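PDB 2DY3: alanine racemase from Corynebacterium glutamicum, which is a pyridoxal-5'-phosphate-binding enzyme of the alanine racemase family, with an N-terminal TIM-barrel domain followed by a C-terminal domain rich in beta strands. Local coordinates for residues B[58-63]-B[79-84]; B[75-80]-B[94-99]. One frame throughout, in Å; residues are numbered along the deposited sequence.

Contact 1 (B[58-63]-B[79-84]); sequences GVATLA and CWIWTP. With PLP (pyridoxal-5'-phosphate), chain F.
Three groups of residues 79-80 meet the carbonyl oxygen of Val-59: a weak N-H bond, a CA-H and the face of an indole. Trp-80 N reaches Val-59 O at 3.3 Å in the weak hydrogen bond, and the CA-H of Cys-79 points at the same oxygen, with CA 3.4 Å from Val-59 O. The indole of Trp-80 folds back beneath it, since chi1 of 50° puts CG between the backbone N and the carbonyl carbon; Val-59 O then lies 3.1 Å above the ring plane, over its centre. Ala-60 CA sits over the five-membered ring on that face as a CH-pi contact, while the opposite face receives the methyl C2A of pyridoxal-5'-phosphate. Ile-81 N gives a backbone bond to Ala-60 O, modelled at a doubtfully short 2.5 Å. A water donates to Ile-81 O and accepts from Leu-62 N. From Leu-62 and Trp-82 on the chains part, though both methyls of Leu-62 rest against Trp-82 CB, CD1 at 3.6 Å. Arg-355 of the second subunit packs on Ala-60 and Thr-61. The whole contact belongs to the beta-alpha-beta unit of strand 56-59, helix 62-70 and strand 76-81: Thr-61 N-caps the helix, and Val-59 and Cys-79 face it through Ala-65.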
ATOM      1  N   GLY B  58       7.509  16.196  12.600  1.00 14.32           N
ATOM      2  CA  GLY B  58       7.819  16.508  11.222  1.00 13.87           C
ATOM      3  C   GLY B  58       7.042  15.601  10.287  1.00 15.67           C
ATOM      4  O   GLY B  58       6.949  14.387  10.520  1.00 13.91           O
ATOM      5  N   VAL B  59       6.447  16.190   9.253  1.00 13.76           N
ATOM      6  CA  VAL B  59       5.714  15.405   8.265  1.00 12.90           C
ATOM      7  C   VAL B  59       6.060  15.928   6.887  1.00 14.52           C
ATOM      8  O   VAL B  59       6.677  16.991   6.748  1.00 13.24           O
ATOM      9  CB  VAL B  59       4.167  15.478   8.432  1.00 13.99           C
ATOM     10  CG1 VAL B  59       3.742  14.766   9.704  1.00 11.94           C
ATOM     11  CG2 VAL B  59       3.697  16.933   8.422  1.00 10.41           C
ATOM     12  N   ALA B  60       5.667  15.173   5.869  1.00 15.07           N
ATOM     13  CA  ALA B  60       5.939  15.571   4.499  1.00 15.97           C
ATOM     14  C   ALA B  60       4.924  16.551   3.942  1.00 15.49           C
ATOM     15  O   ALA B  60       5.288  17.638   3.496  1.00 17.44           O
ATOM     16  CB  ALA B  60       5.997  14.346   3.599  1.00 14.94           C
ATOM     17  N   THR B  61       3.649  16.175   3.983  1.00 14.34           N
ATOM     18  CA  THR B  61       2.611  17.003   3.387  1.00 13.44           C
ATOM     19  C   THR B  61       1.749  17.882   4.289  1.00 13.65           C
ATOM     20  O   THR B  61       1.709  17.724   5.503  1.00 11.28           O
ATOM     21  CB  THR B  61       1.656  16.133   2.537  1.00 13.96           C
ATOM     22  OG1 THR B  61       0.854  15.313   3.398  1.00 13.95           O
ATOM     23  CG2 THR B  61       2.450  15.233   1.595  1.00 11.51           C
ATOM     24  N   LEU B  62       1.060  18.814   3.639  1.00 13.25           N
ATOM     25  CA  LEU B  62       0.152  19.750   4.279  1.00 13.40           C
ATOM     26  C   LEU B  62      -0.937  18.950   4.970  1.00 13.94           C
ATOM     27  O   LEU B  62      -1.293  19.219   6.117  1.00 15.28           O
ATOM     28  CB  LEU B  62      -0.481  20.642   3.211  1.00 14.99           C
ATOM     29  CG  LEU B  62      -0.073  22.100   2.997  1.00 18.80           C
ATOM     30  CD1 LEU B  62       1.331  22.383   3.514  1.00 16.16           C
ATOM     31  CD2 LEU B  62      -0.208  22.413   1.511  1.00 16.10           C
ATOM     32  N   ALA B  63      -1.462  17.961   4.254  1.00 13.91           N
ATOM     33  CA  ALA B  63      -2.521  17.114   4.772  1.00 14.46           C
ATOM     34  C   ALA B  63      -2.092  16.340   6.016  1.00 14.53           C
ATOM     35  O   ALA B  63      -2.883  16.182   6.942  1.00 14.10           O
ATOM     36  CB  ALA B  63      -3.014  16.156   3.677  1.00 14.61           C
ATOM     37  N   CYS B  79       6.254  20.893   8.050  1.00 15.87           N
ATOM     38  CA  CYS B  79       5.832  20.238   6.814  1.00 17.42           C
ATOM     39  C   CYS B  79       6.816  20.652   5.706  1.00 15.46           C
ATOM     40  O   CYS B  79       7.112  21.833   5.543  1.00 15.27           O
ATOM     41  CB  CYS B  79       4.384  20.687   6.527  1.00 18.71           C
ATOM     42  SG  CYS B  79       3.840  20.770   4.837  1.00 28.15           S
ATOM     43  N   TRP B  80       7.339  19.695   4.946  1.00 15.71           N
ATOM     44  CA  TRP B  80       8.303  20.065   3.911  1.00 16.65           C
ATOM     45  C   TRP B  80       8.006  19.724   2.450  1.00 16.88           C
ATOM     46  O   TRP B  80       8.841  19.973   1.582  1.00 18.20           O
ATOM     47  CB  TRP B  80       9.702  19.550   4.293  1.00 15.69           C
ATOM     48  CG  TRP B  80       9.741  18.111   4.687  1.00 16.81           C
ATOM     49  CD1 TRP B  80       9.695  17.031   3.857  1.00 17.78           C
ATOM     50  CD2 TRP B  80       9.784  17.592   6.021  1.00 19.48           C
ATOM     51  NE1 TRP B  80       9.701  15.870   4.593  1.00 20.00           N
ATOM     52  CE2 TRP B  80       9.753  16.188   5.924  1.00 19.16           C
ATOM     53  CE3 TRP B  80       9.840  18.181   7.290  1.00 19.39           C
ATOM     54  CZ2 TRP B  80       9.775  15.363   7.045  1.00 20.13           C
ATOM     55  CZ3 TRP B  80       9.861  17.359   8.402  1.00 21.04           C
ATOM     56  CH2 TRP B  80       9.828  15.966   8.274  1.00 20.47           C
ATOM     57  N   ILE B  81       6.834  19.167   2.166  1.00 15.24           N
ATOM     58  CA  ILE B  81       6.482  18.853   0.782  1.00 14.47           C
ATOM     59  C   ILE B  81       5.115  19.435   0.443  1.00 14.93           C
ATOM     60  O   ILE B  81       4.077  18.859   0.766  1.00 15.21           O
ATOM     61  CB  ILE B  81       6.462  17.325   0.507  1.00 13.00           C
ATOM     62  CG1 ILE B  81       7.860  16.737   0.704  1.00 15.29           C
ATOM     63  CG2 ILE B  81       6.036  17.065  -0.923  1.00 10.87           C
ATOM     64  CD1 ILE B  81       7.951  15.245   0.410  1.00 16.70           C
ATOM     65  N   TRP B  82       5.136  20.596  -0.201  1.00 14.60           N
ATOM     66  CA  TRP B  82       3.926  21.300  -0.608  1.00 14.43           C
ATOM     67  C   TRP B  82       4.309  22.219  -1.755  1.00 14.09           C
ATOM     68  O   TRP B  82       5.491  22.408  -2.025  1.00 11.37           O
ATOM     69  CB  TRP B  82       3.382  22.155   0.543  1.00 13.89           C
ATOM     70  CG  TRP B  82       4.365  23.181   1.063  1.00 13.17           C
ATOM     71  CD1 TRP B  82       5.416  22.955   1.905  1.00 16.28           C
ATOM     72  CD2 TRP B  82       4.374  24.593   0.786  1.00 13.39           C
ATOM     73  NE1 TRP B  82       6.074  24.133   2.174  1.00 13.19           N
ATOM     74  CE2 TRP B  82       5.456  25.152   1.500  1.00 15.21           C
ATOM     75  CE3 TRP B  82       3.573  25.436   0.007  1.00 11.81           C
ATOM     76  CZ2 TRP B  82       5.759  26.521   1.458  1.00 13.03           C
ATOM     77  CZ3 TRP B  82       3.874  26.791  -0.036  1.00 13.20           C
ATOM     78  CH2 TRP B  82       4.959  27.320   0.685  1.00 12.93           C
ATOM     79  N   THR B  83       3.311  22.774  -2.436  1.00 14.84           N
ATOM     80  CA  THR B  83       3.558  23.701  -3.533  1.00 14.81           C
ATOM     81  C   THR B  83       2.645  24.892  -3.327  1.00 15.20           C
ATOM     82  O   THR B  83       1.595  24.778  -2.703  1.00 16.77           O
ATOM     83  CB  THR B  83       3.255  23.081  -4.917  1.00 14.97           C
ATOM     84  OG1 THR B  83       1.863  22.745  -4.994  1.00 13.74           O
ATOM     85  CG2 THR B  83       4.113  21.831  -5.146  1.00 13.66           C
ATOM     86  N   PRO B  84       3.036  26.055  -3.854  1.00 17.02           N
ATOM     87  CA  PRO B  84       2.257  27.291  -3.732  1.00 17.22           C
ATOM     88  C   PRO B  84       0.877  27.179  -4.358  1.00 18.02           C
ATOM     89  O   PRO B  84       0.005  28.014  -4.113  1.00 17.75           O
ATOM     90  CB  PRO B  84       3.128  28.318  -4.451  1.00 17.93           C
ATOM     91  CG  PRO B  84       4.521  27.790  -4.231  1.00 16.03           C
ATOM     92  CD  PRO B  84       4.337  26.317  -4.495  1.00 15.84           C
TER
HETATM   93  N1  PLP F 401      13.780  14.382   7.856  1.00 28.09           N
HETATM   94  C2  PLP F 401      13.198  14.426   6.586  1.00 28.04           C
HETATM   95  C2A PLP F 401      13.255  15.716   5.784  1.00 28.10           C
HETATM   96  C3  PLP F 401      12.577  13.259   6.078  1.00 28.17           C
HETATM   97  O3  PLP F 401      12.004  13.277   4.823  1.00 30.92           O
HETATM   98  C4  PLP F 401      12.550  12.070   6.871  1.00 26.28           C
HETATM   99  C4A PLP F 401      11.917  10.752   6.353  1.00 27.00           C
HETATM  100  C5  PLP F 401      13.177  12.078   8.166  1.00 26.57           C
HETATM  101  C6  PLP F 401      13.775  13.235   8.634  1.00 27.20           C
HETATM  102  C5A PLP F 401      13.220  10.869   9.051  1.00 25.76           C
HETATM  103  O4P PLP F 401      14.327  10.039   8.724  1.00 24.04           O
HETATM  104  P   PLP F 401      14.718   8.640   9.446  1.00 22.25           P
HETATM  105  O1P PLP F 401      13.561   7.754   9.411  1.00 19.09           O
HETATM  106  O2P PLP F 401      15.826   8.175   8.611  1.00 22.17           O
HETATM  107  O3P PLP F 401      15.089   9.056  10.817  1.00 20.59           O
HETATM  108  O   HOH W   1       1.543  19.195   0.483  1.00 12.31           O

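Contact 2 (B[75-80]-B[94-99]); sequences QEVLCW and RNIDLA. With PLP (pyridoxal-5'-phosphate), chain F.
Strands 76-81 and 97-100, successive parallel strands of the barrel domain joined through helix 88-92, meet here as the two ends of a beta-alpha-beta unit. Three backbone bonds run in a zigzag: Asp-97 N to Val-77 O (2.8 Å), Cys-79 N to Asp-97 O (3.1 Å) and Ala-99 N to Cys-79 O (3.0 Å). Just ahead of the first of these, a water links the two segments, accepting from Val-77 N at 3.0 Å and lying within bonding distance of Asn-95 O and Asp-97 OD2. The carboxylates of Glu-76 and Asp-97 lie near each other without touching, their planes only 17° apart, with Glu-76 OE2 4.1 Å from Asp-97 OD1. Arg-118 forms salt bridges with both, which probably offsets their mutual repulsion. Leu-78 crosses Asp-97 at about a right angle; CG anti to the backbone N, chi1 178°, carries CD1 over to Asp-97 CB at 4.0 Å. On the face carrying Cys-79 and Leu-98 the contacts are apolar: Ile-96 CG2 touches Cys-79 CB, and Leu-98 CD2 lies 4.0 Å from Cys-79 SG. That side is covered by helices, with Ile-96 resting on Ala-65 and Met-66 of helix 62-70 and Leu-98 on Phe-88 and Ile-92 of helix 88-92.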
ATOM      1  N   GLN B  75       2.108  20.381  19.760  1.00 21.14           N
ATOM      2  CA  GLN B  75       3.525  20.691  19.611  1.00 23.08           C
ATOM      3  C   GLN B  75       3.810  21.339  18.252  1.00 22.25           C
ATOM      4  O   GLN B  75       2.975  21.322  17.345  1.00 21.89           O
ATOM      5  CB  GLN B  75       4.382  19.420  19.721  1.00 24.96           C
ATOM      6  CG  GLN B  75       4.550  18.827  21.117  1.00 26.08           C
ATOM      7  CD  GLN B  75       3.250  18.319  21.707  1.00 28.52           C
ATOM      8  OE1 GLN B  75       2.381  17.819  20.993  1.00 28.30           O
ATOM      9  NE2 GLN B  75       3.117  18.429  23.024  1.00 29.45           N
ATOM     10  N   GLU B  76       5.005  21.903  18.132  1.00 20.76           N
ATOM     11  CA  GLU B  76       5.475  22.518  16.899  1.00 20.53           C
ATOM     12  C   GLU B  76       5.397  21.441  15.802  1.00 19.36           C
ATOM     13  O   GLU B  76       5.781  20.292  16.032  1.00 17.35           O
ATOM     14  CB  GLU B  76       6.921  22.959  17.106  1.00 21.16           C
ATOM     15  CG  GLU B  76       7.597  23.615  15.929  1.00 24.62           C
ATOM     16  CD  GLU B  76       9.044  23.957  16.237  1.00 27.06           C
ATOM     17  OE1 GLU B  76       9.297  24.530  17.319  1.00 28.57           O
ATOM     18  OE2 GLU B  76       9.930  23.663  15.402  1.00 27.42           O
ATOM     19  N   VAL B  77       4.893  21.807  14.627  1.00 17.49           N
ATOM     20  CA  VAL B  77       4.773  20.871  13.510  1.00 14.46           C
ATOM     21  C   VAL B  77       5.404  21.449  12.239  1.00 14.94           C
ATOM     22  O   VAL B  77       5.112  22.578  11.857  1.00 15.89           O
ATOM     23  CB  VAL B  77       3.288  20.525  13.214  1.00 14.05           C
ATOM     24  CG1 VAL B  77       3.189  19.670  11.937  1.00 14.02           C
ATOM     25  CG2 VAL B  77       2.680  19.760  14.392  1.00 11.19           C
ATOM     26  N   LEU B  78       6.268  20.668  11.594  1.00 13.77           N
ATOM     27  CA  LEU B  78       6.942  21.094  10.364  1.00 13.45           C
ATOM     28  C   LEU B  78       6.524  20.233   9.171  1.00 14.38           C
ATOM     29  O   LEU B  78       6.456  19.011   9.262  1.00 16.51           O
ATOM     30  CB  LEU B  78       8.460  21.022  10.536  1.00 12.10           C
ATOM     31  CG  LEU B  78       9.327  21.385   9.321  1.00 15.39           C
ATOM     32  CD1 LEU B  78       9.080  22.822   8.865  1.00 16.11           C
ATOM     33  CD2 LEU B  78      10.785  21.198   9.695  1.00 12.82           C
ATOM     34  N   CYS B  79       6.254  20.893   8.050  1.00 15.87           N
ATOM     35  CA  CYS B  79       5.832  20.238   6.814  1.00 17.42           C
ATOM     36  C   CYS B  79       6.816  20.652   5.706  1.00 15.46           C
ATOM     37  O   CYS B  79       7.112  21.833   5.543  1.00 15.27           O
ATOM     38  CB  CYS B  79       4.384  20.687   6.527  1.00 18.71           C
ATOM     39  SG  CYS B  79       3.840  20.770   4.837  1.00 28.15           S
ATOM     40  N   TRP B  80       7.339  19.695   4.946  1.00 15.71           N
ATOM     41  CA  TRP B  80       8.303  20.065   3.911  1.00 16.65           C
ATOM     42  C   TRP B  80       8.006  19.724   2.450  1.00 16.88           C
ATOM     43  O   TRP B  80       8.841  19.973   1.582  1.00 18.20           O
ATOM     44  CB  TRP B  80       9.702  19.550   4.293  1.00 15.69           C
ATOM     45  CG  TRP B  80       9.741  18.111   4.687  1.00 16.81           C
ATOM     46  CD1 TRP B  80       9.695  17.031   3.857  1.00 17.78           C
ATOM     47  CD2 TRP B  80       9.784  17.592   6.021  1.00 19.48           C
ATOM     48  NE1 TRP B  80       9.701  15.870   4.593  1.00 20.00           N
ATOM     49  CE2 TRP B  80       9.753  16.188   5.924  1.00 19.16           C
ATOM     50  CE3 TRP B  80       9.840  18.181   7.290  1.00 19.39           C
ATOM     51  CZ2 TRP B  80       9.775  15.363   7.045  1.00 20.13           C
ATOM     52  CZ3 TRP B  80       9.861  17.359   8.402  1.00 21.04           C
ATOM     53  CH2 TRP B  80       9.828  15.966   8.274  1.00 20.47           C
ATOM     54  N   ARG B  94      -3.445  26.947  10.807  1.00 25.72           N
ATOM     55  CA  ARG B  94      -3.439  25.899  11.823  1.00 25.71           C
ATOM     56  C   ARG B  94      -2.100  25.826  12.566  1.00 25.26           C
ATOM     57  O   ARG B  94      -1.767  24.807  13.177  1.00 24.29           O
ATOM     58  CB  ARG B  94      -3.756  24.550  11.168  1.00 28.30           C
ATOM     59  CG  ARG B  94      -5.116  24.514  10.479  1.00 30.70           C
ATOM     60  CD  ARG B  94      -6.095  23.643  11.240  1.00 32.80           C
ATOM     61  NE  ARG B  94      -6.063  22.267  10.772  1.00 36.26           N
ATOM     62  CZ  ARG B  94      -6.512  21.224  11.463  1.00 36.17           C
ATOM     63  NH1 ARG B  94      -7.028  21.387  12.674  1.00 36.15           N
ATOM     64  NH2 ARG B  94      -6.461  20.016  10.926  1.00 38.09           N
ATOM     65  N   ASN B  95      -1.342  26.915  12.512  1.00 22.57           N
ATOM     66  CA  ASN B  95      -0.045  26.992  13.180  1.00 22.87           C
ATOM     67  C   ASN B  95       0.903  25.882  12.740  1.00 21.14           C
ATOM     68  O   ASN B  95       1.581  25.261  13.557  1.00 22.34           O
ATOM     69  CB  ASN B  95      -0.226  26.961  14.704  1.00 23.48           C
ATOM     70  CG  ASN B  95       1.087  27.135  15.453  1.00 27.82           C
ATOM     71  OD1 ASN B  95       1.905  27.996  15.109  1.00 28.51           O
ATOM     72  ND2 ASN B  95       1.289  26.326  16.487  1.00 28.86           N
ATOM     73  N   ILE B  96       0.940  25.635  11.439  1.00 19.50           N
ATOM     74  CA  ILE B  96       1.828  24.625  10.884  1.00 18.03           C
ATOM     75  C   ILE B  96       3.014  25.340  10.240  1.00 17.00           C
ATOM     76  O   ILE B  96       2.832  26.239   9.419  1.00 14.12           O
ATOM     77  CB  ILE B  96       1.105  23.772   9.807  1.00 18.85           C
ATOM     78  CG1 ILE B  96       0.019  22.923  10.469  1.00 16.68           C
ATOM     79  CG2 ILE B  96       2.116  22.887   9.074  1.00 16.67           C
ATOM     80  CD1 ILE B  96      -0.920  22.239   9.494  1.00 18.22           C
ATOM     81  N   ASP B  97       4.226  24.968  10.640  1.00 16.54           N
ATOM     82  CA  ASP B  97       5.418  25.573  10.064  1.00 15.43           C
ATOM     83  C   ASP B  97       5.605  25.022   8.653  1.00 14.36           C
ATOM     84  O   ASP B  97       5.407  23.832   8.413  1.00 13.32           O
ATOM     85  CB  ASP B  97       6.662  25.242  10.898  1.00 17.36           C
ATOM     86  CG  ASP B  97       6.648  25.894  12.269  1.00 17.32           C
ATOM     87  OD1 ASP B  97       7.726  25.978  12.881  1.00 18.06           O
ATOM     88  OD2 ASP B  97       5.571  26.317  12.736  1.00 18.22           O
ATOM     89  N   LEU B  98       5.984  25.891   7.722  1.00 14.01           N
ATOM     90  CA  LEU B  98       6.199  25.481   6.344  1.00 13.04           C
ATOM     91  C   LEU B  98       7.656  25.655   5.968  1.00 13.23           C
ATOM     92  O   LEU B  98       8.275  26.669   6.297  1.00 14.39           O
ATOM     93  CB  LEU B  98       5.345  26.324   5.391  1.00 11.13           C
ATOM     94  CG  LEU B  98       3.828  26.196   5.481  1.00 13.33           C
ATOM     95  CD1 LEU B  98       3.180  27.192   4.532  1.00 11.56           C
ATOM     96  CD2 LEU B  98       3.413  24.766   5.145  1.00  9.82           C
ATOM     97  N   ALA B  99       8.207  24.663   5.282  1.00 11.72           N
ATOM     98  CA  ALA B  99       9.592  24.743   4.839  1.00 13.25           C
ATOM     99  C   ALA B  99       9.670  25.556   3.548  1.00 13.72           C
ATOM    100  O   ALA B  99       8.797  25.447   2.684  1.00 15.12           O
ATOM    101  CB  ALA B  99      10.146  23.341   4.589  1.00 11.37           C
TER
HETATM  102  N1  PLP F 401      13.780  14.382   7.856  1.00 28.09           N
HETATM  103  C2  PLP F 401      13.198  14.426   6.586  1.00 28.04           C
HETATM  104  C2A PLP F 401      13.255  15.716   5.784  1.00 28.10           C
HETATM  105  C3  PLP F 401      12.577  13.259   6.078  1.00 28.17           C
HETATM  106  O3  PLP F 401      12.004  13.277   4.823  1.00 30.92           O
HETATM  107  C4  PLP F 401      12.550  12.070   6.871  1.00 26.28           C
HETATM  108  C4A PLP F 401      11.917  10.752   6.353  1.00 27.00           C
HETATM  109  C5  PLP F 401      13.177  12.078   8.166  1.00 26.57           C
HETATM  110  C6  PLP F 401      13.775  13.235   8.634  1.00 27.20           C
HETATM  111  C5A PLP F 401      13.220  10.869   9.051  1.00 25.76           C
HETATM  112  O4P PLP F 401      14.327  10.039   8.724  1.00 24.04           O
HETATM  113  P   PLP F 401      14.718   8.640   9.446  1.00 22.25           P
HETATM  114  O1P PLP F 401      13.561   7.754   9.411  1.00 19.09           O
HETATM  115  O2P PLP F 401      15.826   8.175   8.611  1.00 22.17           O
HETATM  116  O3P PLP F 401      15.089   9.056  10.817  1.00 20.59           O
HETATM  117  O   HOH W   2       4.162  24.678  14.467  1.00 15.20           O

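Strand 76-81 is common to both contacts: contact 1 pairs its end with strand 56-59 and contact 2 pairs it with strand 97-100, their centres about 8 Å apart. The peptides of the two are joined by a probable hydrogen bond from Val-59 N to Leu-78 O at 2.8 Å. On the helix side, Leu-62 CD1 of contact 1 meets Leu-98 CD2 of contact 2 at 3.6 Å. Separately, Trp-82 NE1 reaches Ala-99 O in a weak bond. Trp-80 belongs to both and brings them to pyridoxal-5'-phosphate: its NE1 lies 3.5 Å from O3 of that ligand, in the pocket that Tyr-38, Ser-199 and Tyr-346 help to form.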